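Local coordinates for 2-hydroxyisobutyryl-CoA synthetase (Aquincola tertiaricarbonis, PDB 6HDY), which belongs to the ANL superfamily of AMP-binding enzymes, joining a large N-terminal part to a smaller C-terminal AMP-binding-enzyme domain, at residues 12-17 / 33-38; 23-28 / 185-190; 151-156 / 300-305; 163-168 / 189-194. One frame throughout, in Å; residues are numbered along the deposited sequence.

Contact 1. Residues 12-17 / 33-38; sequences MEEWNF and YWFPRR
The carboxylate of E13 straddles the start of helix 36-40: OE2 accepts the R37 amide N at 2.8 Å and OE1 accepts the R38 amide N at 3.0 Å. Each oxygen uses its syn lone pair, so the two bonds together fix the group's rotation, and the helix end probably stabilises its negative charge. A bend at the second torsion of E13 (chi2 90°) folds the carboxylate back against the helix end. The same residue is gripped through its backbone as well, since R38 NH1 reaches E13 O at 3.0 Å, almost straight along the C=O axis and within the guanidinium plane. R38 has further partners in E331 and D302, both salt bridges. W15 brings its CE3 edge over one guanidinium face, 3.8 Å above it, with the two planes nearly perpendicular. Around these bonds, F35 CD1 lies 3.4 Å from E13 CB, and M12 CB rests on R38 CG at 3.7 Å, the two side chains crossing at about a right angle. M12 to W15 form a type II turn. With F35 in the N-cap position, the arrangement is typical of a helix N-terminus whose first-turn amides are met by a carboxylate from elsewhere in the chain.

Contact 2. Residues 23-28 / 185-190; sequences ENYLPP and AERLRA
R187, in the last turn of helix 176-187, and R189, just beyond it, hold the backbone carbonyls of E23 and Y25. R187 approaches Y25 O end-on with both terminal nitrogens, NH1 at 2.8 Å and NH2 at 3.1 Å, and the oxygen lies in the guanidinium plane. NH1 sits on a lone pair in the carbonyl plane, whereas NH2 is tilted out of it. R189 NH1 takes E23 O at 2.7 Å, again within its own guanidinium plane. E23 O also lies over the centre of the R187 guanidinium, 3.3 Å above that face. Charge pairing adds a salt bridge from E23 OE2 to R187 NE at 3.6 Å; the E23 carboxylate is also held by R145 and N149. The apolar share is small: L26 CD2 touches R189 CG at 3.9 Å. R189 has left helical geometry, its positive phi (66°) belonging to a Schellman motif that closes the helix; its CB points toward the 23-28 loop. Behind the contact, R187 packs on A152 and L188 on M155 and W156, all of helix 141-157, while E186 reaches across to H123 of the second subunit.

Contact 3. Residues 151-156 / 300-305; sequences HARIMW and WQDIIY
R153 runs out nearly straight from helix 141-157, its CG trans to the backbone N (chi1 164°) and the chain extended to NE, which carries the guanidinium to D302. The aspartate meets it with its CG wedged between its own backbone N and carbonyl carbon (chi1 52°). Both terminal nitrogens of R153 close on the single oxygen OD2: NH2 at 2.7 Å on the syn lone pair, and NH1 at 3.1 Å, almost in line with the C-O bond. The guanidinium and carboxylate are nearly coplanar, and OD2 stays within the guanidinium plane. I303 lays CD1 over one face of that guanidinium, while its CG1 comes within 3.5 Å of R153 NH1. The W300 ring stands steeply to the same group, CZ3 lying 3.7 Å from R153 NE. Next along the helix, I154 presses CG1 onto the face of W300, 3.6 Å from the centroid of the six-membered ring and only 8° off its normal, a well-centred CH-pi contact. I154 CD1 and I303 CD1 meet tip to tip at 3.7 Å. Outside partners complete the polar groups: R38 forms a salt bridge to OD2, Y359 OH bonds OD1, E39 pairs with R153 NE, and W300 NE1 is bonded to A288 O. OD2 therefore faces two arginines in a buried setting, which would probably favour its ionised form, and R153 in turn has two carboxylate partners. What the chemistry implies is a charge network, walled by W300 and the isoleucines, that ties the helix to the turn leading into strand 304-310.

Contact 4. Residues 163-168 / 189-194; sequences GDLVCV and RAKAFP
The amino group of K191 is gripped from two sides of the subunit boundary: NZ donates to G163 O at 2.8 Å, on a lone pair in the carbonyl plane, and it also bonds N118 O of the second subunit. A bend at its last torsion (chi4 57°) brings the ammonium back to G163 after an otherwise extended chain. Beside it the two strands run parallel, joined by a regular ladder. K191 N donates to D164 O at 2.8 Å and V166 N to K191 O at 3.0 Å; F193 N then reaches V166 O at 2.8 Å, and V168 N reaches F193 O at 2.9 Å. Before the strands begin, G163 N prolongs the pairing by bonding R189 O at 2.8 Å. The CA atoms of L165 and C167 add CA-H...O contacts to the K191 and F193 carbonyls. L165, K191, C167 and F193 share one face, where L165 CD1 leans on K191 CB and F193 CB, and the C167 sulfur meets the F193 ring obliquely, SG to CD2 being 3.7 Å. On the face of V166 and A192, V166 CG2 packs against A190 CB at 3.6 Å. This is a beta-alpha-beta unit: helix 176-187 links strands 165-168 and 191-193 and lies against V168 and A192, while helix 202-213 covers L165 and C167. Strand 165-168 pairs on its other edge with 217-220, and 191-193 is the outermost strand within the chain, its A192 backbone bonded to the second subunit and its F193 packed on V124 of that subunit.

Contacts 1, 2 and 3 cluster, their centres 10 to 15 Å apart and every pair touching. Segment 23-28 of contact 2 falls between the two segments of contact 1, whose W34 packs on R187 and L188 of contact 2. Contacts 1 and 3 are in series and share the salt bridge from R38 to D302. The centre of contact 4 is about 12 Å from that of contact 2, 19 Å from that of contact 3 and 24 Å from that of contact 1. Helix 176-187 ends in contact 2, and the chain continues into strand 191-193 of contact 4. The N-terminal segments are thus held against helices 141-157 and 176-187; contacts 2 and 4 also touch the second subunit.

Contact 1. Residues 12-17 / 33-38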
# COMPACT_ATOMS: atom_id res chain seq x y z
N MET A 12 -26.18 3.09 -24.99
CA MET A 12 -25.33 3.11 -23.80
C MET A 12 -23.89 2.74 -24.18
O MET A 12 -23.66 1.69 -24.81
CB MET A 12 -25.88 2.16 -22.73
CG MET A 12 -27.16 2.66 -22.13
SD MET A 12 -28.01 1.44 -21.12
CE MET A 12 -27.18 1.65 -19.57
N GLU A 13 -22.94 3.64 -23.86
CA GLU A 13 -21.53 3.50 -24.21
C GLU A 13 -20.95 2.25 -23.60
O GLU A 13 -21.08 2.04 -22.40
CB GLU A 13 -20.70 4.72 -23.76
CG GLU A 13 -21.17 6.08 -24.26
CD GLU A 13 -22.17 6.81 -23.38
OE1 GLU A 13 -22.89 6.14 -22.59
OE2 GLU A 13 -22.26 8.05 -23.49
N GLU A 14 -20.37 1.38 -24.45
CA GLU A 14 -19.71 0.12 -24.11
C GLU A 14 -20.55 -0.78 -23.20
O GLU A 14 -20.01 -1.40 -22.27
CB GLU A 14 -18.30 0.40 -23.54
CG GLU A 14 -17.54 1.29 -24.51
CD GLU A 14 -16.09 1.51 -24.19
OE1 GLU A 14 -15.30 0.57 -24.40
OE2 GLU A 14 -15.73 2.66 -23.85
N TRP A 15 -21.87 -0.85 -23.49
CA TRP A 15 -22.82 -1.65 -22.74
C TRP A 15 -22.75 -3.10 -23.18
O TRP A 15 -23.31 -3.47 -24.20
CB TRP A 15 -24.24 -1.08 -22.89
CG TRP A 15 -25.26 -1.68 -21.96
CD1 TRP A 15 -26.39 -2.36 -22.31
CD2 TRP A 15 -25.28 -1.59 -20.52
NE1 TRP A 15 -27.09 -2.73 -21.18
CE2 TRP A 15 -26.44 -2.26 -20.07
CE3 TRP A 15 -24.41 -1.02 -19.57
CZ2 TRP A 15 -26.76 -2.37 -18.72
CZ3 TRP A 15 -24.72 -1.15 -18.23
CH2 TRP A 15 -25.89 -1.81 -17.81
N ASN A 16 -22.02 -3.92 -22.42
CA ASN A 16 -21.83 -5.33 -22.73
C ASN A 16 -21.51 -6.12 -21.47
O ASN A 16 -20.85 -5.60 -20.56
CB ASN A 16 -20.67 -5.49 -23.74
CG ASN A 16 -20.60 -6.79 -24.50
OD1 ASN A 16 -21.62 -7.38 -24.89
ND2 ASN A 16 -19.38 -7.23 -24.80
N PHE A 17 -21.96 -7.40 -21.43
CA PHE A 17 -21.62 -8.33 -20.36
C PHE A 17 -21.05 -9.61 -20.96
O PHE A 17 -21.77 -10.27 -21.73
CB PHE A 17 -22.75 -8.64 -19.38
CG PHE A 17 -22.27 -9.42 -18.16
CD1 PHE A 17 -22.22 -10.81 -18.17
CD2 PHE A 17 -21.84 -8.76 -17.02
CE1 PHE A 17 -21.77 -11.53 -17.06
CE2 PHE A 17 -21.41 -9.47 -15.90
CZ PHE A 17 -21.37 -10.85 -15.93
N TYR A 33 -19.58 14.92 -18.26
CA TYR A 33 -19.81 13.48 -18.13
C TYR A 33 -18.79 12.64 -18.88
O TYR A 33 -18.40 12.99 -20.00
CB TYR A 33 -21.23 13.13 -18.60
CG TYR A 33 -22.26 14.20 -18.31
CD1 TYR A 33 -22.83 14.32 -17.04
CD2 TYR A 33 -22.68 15.08 -19.30
CE1 TYR A 33 -23.77 15.31 -16.76
CE2 TYR A 33 -23.64 16.06 -19.03
CZ TYR A 33 -24.18 16.17 -17.76
OH TYR A 33 -25.12 17.13 -17.50
N TRP A 34 -18.37 11.52 -18.26
CA TRP A 34 -17.46 10.54 -18.85
C TRP A 34 -18.28 9.79 -19.90
O TRP A 34 -17.83 9.66 -21.04
CB TRP A 34 -16.90 9.59 -17.77
CG TRP A 34 -15.98 8.53 -18.30
CD1 TRP A 34 -16.34 7.34 -18.86
CD2 TRP A 34 -14.54 8.51 -18.20
NE1 TRP A 34 -15.21 6.60 -19.17
CE2 TRP A 34 -14.10 7.29 -18.77
CE3 TRP A 34 -13.59 9.39 -17.65
CZ2 TRP A 34 -12.75 6.94 -18.83
CZ3 TRP A 34 -12.25 9.05 -17.74
CH2 TRP A 34 -11.84 7.84 -18.33
N PHE A 35 -19.50 9.33 -19.51
CA PHE A 35 -20.41 8.67 -20.44
C PHE A 35 -21.73 9.46 -20.50
O PHE A 35 -22.63 9.20 -19.70
CB PHE A 35 -20.64 7.19 -20.09
CG PHE A 35 -19.47 6.27 -20.37
CD1 PHE A 35 -18.72 6.40 -21.53
CD2 PHE A 35 -19.16 5.23 -19.49
CE1 PHE A 35 -17.68 5.51 -21.82
CE2 PHE A 35 -18.11 4.35 -19.76
CZ PHE A 35 -17.37 4.50 -20.93
N PRO A 36 -21.84 10.47 -21.42
CA PRO A 36 -23.08 11.27 -21.48
C PRO A 36 -24.39 10.47 -21.52
O PRO A 36 -25.30 10.80 -20.76
CB PRO A 36 -22.89 12.12 -22.75
CG PRO A 36 -21.39 12.23 -22.90
CD PRO A 36 -20.85 10.92 -22.41
N ARG A 37 -24.47 9.41 -22.37
CA ARG A 37 -25.69 8.60 -22.50
C ARG A 37 -26.05 7.88 -21.24
O ARG A 37 -27.09 8.20 -20.67
CB ARG A 37 -25.66 7.64 -23.71
CG ARG A 37 -26.95 6.82 -23.92
CD ARG A 37 -28.15 7.70 -24.27
NE ARG A 37 -29.39 6.94 -24.44
CZ ARG A 37 -30.61 7.47 -24.38
NH1 ARG A 37 -31.68 6.71 -24.56
NH2 ARG A 37 -30.77 8.76 -24.10
N ARG A 38 -25.19 6.95 -20.76
CA ARG A 38 -25.41 6.15 -19.55
C ARG A 38 -25.78 7.00 -18.32
O ARG A 38 -26.68 6.64 -17.57
CB ARG A 38 -24.20 5.27 -19.25
CG ARG A 38 -24.06 4.08 -20.21
CD ARG A 38 -22.72 3.34 -20.07
NE ARG A 38 -22.63 2.60 -18.81
CZ ARG A 38 -21.82 1.57 -18.59
NH1 ARG A 38 -21.05 1.10 -19.56
NH2 ARG A 38 -21.79 0.99 -17.40

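Contact 2. Residues 23-28 / 185-190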
# COMPACT_ATOMS: atom_id res chain seq x y z
N GLU A 23 -9.44 1.14 -23.09
CA GLU A 23 -8.44 1.67 -22.17
C GLU A 23 -7.88 3.02 -22.63
O GLU A 23 -7.30 3.75 -21.83
CB GLU A 23 -7.31 0.64 -21.95
CG GLU A 23 -7.73 -0.63 -21.22
CD GLU A 23 -8.22 -0.46 -19.79
OE1 GLU A 23 -9.09 -1.25 -19.36
OE2 GLU A 23 -7.77 0.49 -19.10
N ASN A 24 -8.06 3.37 -23.92
CA ASN A 24 -7.55 4.62 -24.48
C ASN A 24 -8.56 5.75 -24.56
O ASN A 24 -8.19 6.87 -24.90
CB ASN A 24 -6.91 4.38 -25.86
CG ASN A 24 -5.67 3.54 -25.73
OD1 ASN A 24 -4.79 3.81 -24.89
ND2 ASN A 24 -5.65 2.43 -26.45
N TYR A 25 -9.82 5.47 -24.22
CA TYR A 25 -10.85 6.49 -24.23
C TYR A 25 -10.69 7.52 -23.12
O TYR A 25 -10.49 7.17 -21.94
CB TYR A 25 -12.25 5.86 -24.18
CG TYR A 25 -13.33 6.90 -23.95
CD1 TYR A 25 -13.75 7.73 -24.99
CD2 TYR A 25 -13.84 7.13 -22.67
CE1 TYR A 25 -14.70 8.72 -24.77
CE2 TYR A 25 -14.78 8.14 -22.45
CZ TYR A 25 -15.21 8.92 -23.50
OH TYR A 25 -16.16 9.90 -23.31
N LEU A 26 -10.80 8.79 -23.50
CA LEU A 26 -10.79 9.92 -22.57
C LEU A 26 -11.91 10.86 -23.08
O LEU A 26 -11.99 11.10 -24.29
CB LEU A 26 -9.43 10.64 -22.59
CG LEU A 26 -8.60 10.75 -21.29
CD1 LEU A 26 -9.00 9.72 -20.20
CD2 LEU A 26 -7.12 10.64 -21.60
N PRO A 27 -12.83 11.34 -22.20
CA PRO A 27 -13.91 12.23 -22.69
C PRO A 27 -13.33 13.55 -23.24
O PRO A 27 -12.14 13.83 -22.98
CB PRO A 27 -14.80 12.47 -21.44
CG PRO A 27 -14.35 11.49 -20.44
CD PRO A 27 -12.92 11.15 -20.74
N PRO A 28 -14.10 14.35 -24.03
CA PRO A 28 -13.56 15.64 -24.48
C PRO A 28 -13.33 16.53 -23.25
O PRO A 28 -14.07 16.41 -22.25
CB PRO A 28 -14.67 16.21 -25.40
CG PRO A 28 -15.62 15.07 -25.64
CD PRO A 28 -15.51 14.19 -24.44
N ALA A 185 -7.60 6.57 -10.46
CA ALA A 185 -6.60 7.60 -10.75
C ALA A 185 -5.70 7.19 -11.93
O ALA A 185 -5.48 7.98 -12.84
CB ALA A 185 -5.76 7.89 -9.51
N GLU A 186 -5.23 5.93 -11.93
CA GLU A 186 -4.41 5.34 -13.00
C GLU A 186 -5.16 5.40 -14.34
O GLU A 186 -4.60 5.89 -15.34
CB GLU A 186 -4.03 3.88 -12.67
CG GLU A 186 -2.98 3.71 -11.56
CD GLU A 186 -2.68 2.30 -11.08
OE1 GLU A 186 -3.44 1.36 -11.40
OE2 GLU A 186 -1.68 2.11 -10.36
N ARG A 187 -6.41 4.90 -14.38
CA ARG A 187 -7.23 4.89 -15.60
C ARG A 187 -7.62 6.32 -16.06
O ARG A 187 -7.69 6.60 -17.27
CB ARG A 187 -8.48 4.00 -15.41
CG ARG A 187 -9.43 3.91 -16.63
CD ARG A 187 -8.72 3.47 -17.92
NE ARG A 187 -9.61 3.55 -19.08
CZ ARG A 187 -9.77 4.63 -19.85
NH1 ARG A 187 -10.61 4.60 -20.87
NH2 ARG A 187 -9.09 5.74 -19.60
N LEU A 188 -7.80 7.24 -15.10
CA LEU A 188 -8.13 8.64 -15.40
C LEU A 188 -6.94 9.39 -16.05
O LEU A 188 -7.10 10.51 -16.54
CB LEU A 188 -8.57 9.35 -14.09
CG LEU A 188 -9.07 10.82 -14.16
CD1 LEU A 188 -10.13 11.02 -15.27
CD2 LEU A 188 -9.56 11.27 -12.80
N ARG A 189 -5.74 8.75 -16.04
CA ARG A 189 -4.49 9.32 -16.53
C ARG A 189 -4.09 10.50 -15.62
O ARG A 189 -3.48 11.47 -16.06
CB ARG A 189 -4.50 9.67 -18.05
CG ARG A 189 -5.09 8.59 -18.97
CD ARG A 189 -4.18 7.40 -19.18
NE ARG A 189 -4.90 6.24 -19.71
CZ ARG A 189 -4.93 5.03 -19.13
NH1 ARG A 189 -5.59 4.03 -19.70
NH2 ARG A 189 -4.27 4.82 -17.99
N ALA A 190 -4.45 10.40 -14.33
CA ALA A 190 -4.05 11.40 -13.35
C ALA A 190 -2.63 11.00 -12.93
O ALA A 190 -2.18 9.92 -13.30
CB ALA A 190 -5.01 11.34 -12.14

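Contact 3. Residues 151-156 / 300-305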
# COMPACT_ATOMS: atom_id res chain seq x y z
N HIS A 151 -14.33 3.68 -11.78
CA HIS A 151 -13.83 4.70 -10.86
C HIS A 151 -13.30 5.94 -11.55
O HIS A 151 -13.54 7.01 -11.02
CB HIS A 151 -12.80 4.11 -9.89
CG HIS A 151 -13.45 3.29 -8.82
ND1 HIS A 151 -12.73 2.74 -7.82
CD2 HIS A 151 -14.76 3.00 -8.63
CE1 HIS A 151 -13.61 2.12 -7.04
NE2 HIS A 151 -14.83 2.26 -7.49
N ALA A 152 -12.59 5.81 -12.70
CA ALA A 152 -12.10 6.96 -13.49
C ALA A 152 -13.28 7.82 -13.94
O ALA A 152 -13.20 9.05 -13.89
CB ALA A 152 -11.33 6.49 -14.73
N ARG A 153 -14.38 7.17 -14.34
CA ARG A 153 -15.63 7.78 -14.79
C ARG A 153 -16.26 8.68 -13.71
O ARG A 153 -16.57 9.85 -13.97
CB ARG A 153 -16.60 6.67 -15.24
CG ARG A 153 -18.04 7.10 -15.36
CD ARG A 153 -18.84 6.02 -16.02
NE ARG A 153 -20.27 6.32 -15.99
CZ ARG A 153 -21.22 5.40 -16.15
NH1 ARG A 153 -20.89 4.14 -16.37
NH2 ARG A 153 -22.49 5.75 -16.11
N ILE A 154 -16.42 8.13 -12.50
CA ILE A 154 -17.01 8.79 -11.34
C ILE A 154 -16.05 9.89 -10.80
O ILE A 154 -16.53 10.91 -10.34
CB ILE A 154 -17.37 7.70 -10.28
CG1 ILE A 154 -18.46 6.75 -10.83
CG2 ILE A 154 -17.81 8.32 -8.97
CD1 ILE A 154 -18.50 5.38 -10.19
N MET A 155 -14.72 9.67 -10.86
CA MET A 155 -13.74 10.68 -10.41
C MET A 155 -13.76 11.90 -11.36
O MET A 155 -13.60 13.03 -10.93
CB MET A 155 -12.33 10.06 -10.31
CG MET A 155 -12.10 9.28 -9.01
SD MET A 155 -10.57 8.30 -9.04
CE MET A 155 -9.37 9.59 -9.21
N TRP A 156 -14.01 11.64 -12.66
CA TRP A 156 -14.18 12.68 -13.68
C TRP A 156 -15.43 13.50 -13.29
O TRP A 156 -15.41 14.73 -13.37
CB TRP A 156 -14.32 12.05 -15.08
CG TRP A 156 -14.58 13.05 -16.16
CD1 TRP A 156 -15.75 13.71 -16.41
CD2 TRP A 156 -13.65 13.51 -17.15
NE1 TRP A 156 -15.58 14.59 -17.44
CE2 TRP A 156 -14.31 14.48 -17.93
CE3 TRP A 156 -12.31 13.20 -17.44
CZ2 TRP A 156 -13.69 15.13 -19.00
CZ3 TRP A 156 -11.69 13.85 -18.49
CH2 TRP A 156 -12.38 14.82 -19.26
N TRP A 300 -25.11 5.37 -9.13
CA TRP A 300 -24.72 5.12 -10.52
C TRP A 300 -25.21 3.72 -10.91
O TRP A 300 -24.46 2.75 -10.92
CB TRP A 300 -23.21 5.30 -10.68
CG TRP A 300 -22.71 6.68 -10.37
CD1 TRP A 300 -22.73 7.30 -9.16
CD2 TRP A 300 -22.04 7.57 -11.27
NE1 TRP A 300 -22.16 8.55 -9.26
CE2 TRP A 300 -21.71 8.74 -10.54
CE3 TRP A 300 -21.67 7.50 -12.63
CZ2 TRP A 300 -21.03 9.83 -11.12
CZ3 TRP A 300 -21.01 8.58 -13.20
CH2 TRP A 300 -20.69 9.72 -12.45
N GLN A 301 -26.53 3.65 -11.20
CA GLN A 301 -27.35 2.47 -11.44
C GLN A 301 -26.87 1.51 -12.53
O GLN A 301 -27.10 0.30 -12.41
CB GLN A 301 -28.80 2.88 -11.71
CG GLN A 301 -29.52 3.48 -10.49
CD GLN A 301 -29.62 2.55 -9.29
OE1 GLN A 301 -28.63 2.29 -8.58
NE2 GLN A 301 -30.81 2.08 -9.00
N ASP A 302 -26.25 2.02 -13.61
CA ASP A 302 -25.74 1.20 -14.72
C ASP A 302 -24.36 0.58 -14.42
O ASP A 302 -23.83 -0.18 -15.25
CB ASP A 302 -25.74 1.97 -16.04
CG ASP A 302 -25.04 3.30 -15.93
OD1 ASP A 302 -25.65 4.24 -15.38
OD2 ASP A 302 -23.87 3.39 -16.36
N ILE A 303 -23.77 0.91 -13.25
CA ILE A 303 -22.50 0.33 -12.79
C ILE A 303 -22.85 -0.81 -11.79
O ILE A 303 -22.44 -1.94 -12.00
CB ILE A 303 -21.51 1.39 -12.21
CG1 ILE A 303 -21.04 2.38 -13.32
CG2 ILE A 303 -20.30 0.68 -11.53
CD1 ILE A 303 -20.20 3.59 -12.89
N ILE A 304 -23.64 -0.49 -10.75
CA ILE A 304 -24.18 -1.39 -9.73
C ILE A 304 -25.61 -0.92 -9.47
O ILE A 304 -25.85 0.27 -9.28
CB ILE A 304 -23.32 -1.41 -8.41
CG1 ILE A 304 -22.02 -2.21 -8.61
CG2 ILE A 304 -24.12 -1.88 -7.14
CD1 ILE A 304 -20.97 -1.97 -7.55
N TYR A 305 -26.56 -1.87 -9.45
CA TYR A 305 -27.96 -1.58 -9.20
C TYR A 305 -28.24 -1.48 -7.69
O TYR A 305 -28.19 -2.49 -6.97
CB TYR A 305 -28.85 -2.64 -9.90
CG TYR A 305 -30.33 -2.46 -9.70
CD1 TYR A 305 -30.96 -1.23 -9.98
CD2 TYR A 305 -31.13 -3.50 -9.23
CE1 TYR A 305 -32.32 -1.06 -9.78
CE2 TYR A 305 -32.50 -3.34 -9.05
CZ TYR A 305 -33.10 -2.12 -9.33
OH TYR A 305 -34.45 -1.97 -9.15

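Contact 4. Residues 163-168 / 189-194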
# COMPACT_ATOMS: atom_id res chain seq x y z
N GLY A 163 -3.78 14.27 -15.63
CA GLY A 163 -2.66 15.11 -15.24
C GLY A 163 -2.75 15.67 -13.85
O GLY A 163 -1.76 16.19 -13.34
N ASP A 164 -3.94 15.61 -13.23
CA ASP A 164 -4.10 16.05 -11.84
C ASP A 164 -3.36 15.10 -10.91
O ASP A 164 -3.42 13.88 -11.08
CB ASP A 164 -5.56 16.04 -11.43
CG ASP A 164 -6.39 17.23 -11.87
OD1 ASP A 164 -5.79 18.26 -12.29
OD2 ASP A 164 -7.63 17.17 -11.72
N LEU A 165 -2.67 15.65 -9.91
CA LEU A 165 -1.98 14.87 -8.91
C LEU A 165 -3.03 14.41 -7.87
O LEU A 165 -3.70 15.25 -7.24
CB LEU A 165 -0.85 15.68 -8.25
CG LEU A 165 -0.03 14.89 -7.21
CD1 LEU A 165 0.94 14.01 -7.88
CD2 LEU A 165 0.74 15.81 -6.31
N VAL A 166 -3.21 13.08 -7.74
CA VAL A 166 -4.20 12.50 -6.84
C VAL A 166 -3.49 11.81 -5.69
O VAL A 166 -2.81 10.81 -5.91
CB VAL A 166 -5.18 11.53 -7.56
CG1 VAL A 166 -6.20 10.94 -6.58
CG2 VAL A 166 -5.88 12.22 -8.72
N CYS A 167 -3.65 12.35 -4.47
CA CYS A 167 -3.05 11.72 -3.31
C CYS A 167 -3.98 10.67 -2.75
O CYS A 167 -5.06 11.01 -2.27
CB CYS A 167 -2.68 12.74 -2.25
SG CYS A 167 -1.82 12.02 -0.83
N VAL A 168 -3.58 9.38 -2.81
CA VAL A 168 -4.36 8.27 -2.22
C VAL A 168 -3.75 7.97 -0.86
O VAL A 168 -2.69 7.36 -0.76
CB VAL A 168 -4.49 7.02 -3.15
CG1 VAL A 168 -5.38 5.95 -2.52
CG2 VAL A 168 -5.06 7.43 -4.50
N ARG A 189 -5.74 8.75 -16.04
CA ARG A 189 -4.49 9.32 -16.53
C ARG A 189 -4.09 10.50 -15.62
O ARG A 189 -3.48 11.47 -16.06
CB ARG A 189 -4.50 9.67 -18.05
CG ARG A 189 -5.09 8.59 -18.97
CD ARG A 189 -4.18 7.40 -19.18
NE ARG A 189 -4.90 6.24 -19.71
CZ ARG A 189 -4.93 5.03 -19.13
NH1 ARG A 189 -5.59 4.03 -19.70
NH2 ARG A 189 -4.27 4.82 -17.99
N ALA A 190 -4.45 10.40 -14.33
CA ALA A 190 -4.05 11.40 -13.35
C ALA A 190 -2.63 11.00 -12.93
O ALA A 190 -2.18 9.92 -13.30
CB ALA A 190 -5.01 11.34 -12.14
N LYS A 191 -1.91 11.85 -12.20
CA LYS A 191 -0.61 11.48 -11.65
C LYS A 191 -0.97 10.78 -10.31
O LYS A 191 -1.27 11.46 -9.32
CB LYS A 191 0.27 12.71 -11.39
CG LYS A 191 0.77 13.40 -12.63
CD LYS A 191 1.38 14.74 -12.24
CE LYS A 191 1.87 15.52 -13.43
NZ LYS A 191 0.80 15.77 -14.44
N ALA A 192 -1.05 9.43 -10.31
CA ALA A 192 -1.45 8.71 -9.08
C ALA A 192 -0.34 8.81 -8.04
O ALA A 192 0.80 8.50 -8.33
CB ALA A 192 -1.77 7.25 -9.39
N PHE A 193 -0.68 9.34 -6.84
CA PHE A 193 0.27 9.50 -5.74
C PHE A 193 -0.17 8.58 -4.56
O PHE A 193 -0.82 9.04 -3.60
CB PHE A 193 0.38 11.00 -5.35
CG PHE A 193 1.24 11.31 -4.15
CD1 PHE A 193 2.38 10.56 -3.87
CD2 PHE A 193 0.94 12.40 -3.33
CE1 PHE A 193 3.17 10.85 -2.75
CE2 PHE A 193 1.76 12.71 -2.23
CZ PHE A 193 2.87 11.93 -1.94
N PRO A 194 0.16 7.26 -4.62
CA PRO A 194 -0.27 6.35 -3.54
C PRO A 194 0.61 6.41 -2.29
O PRO A 194 1.43 5.53 -2.04
CB PRO A 194 -0.29 4.99 -4.23
CG PRO A 194 0.80 5.07 -5.25
CD PRO A 194 0.93 6.52 -5.65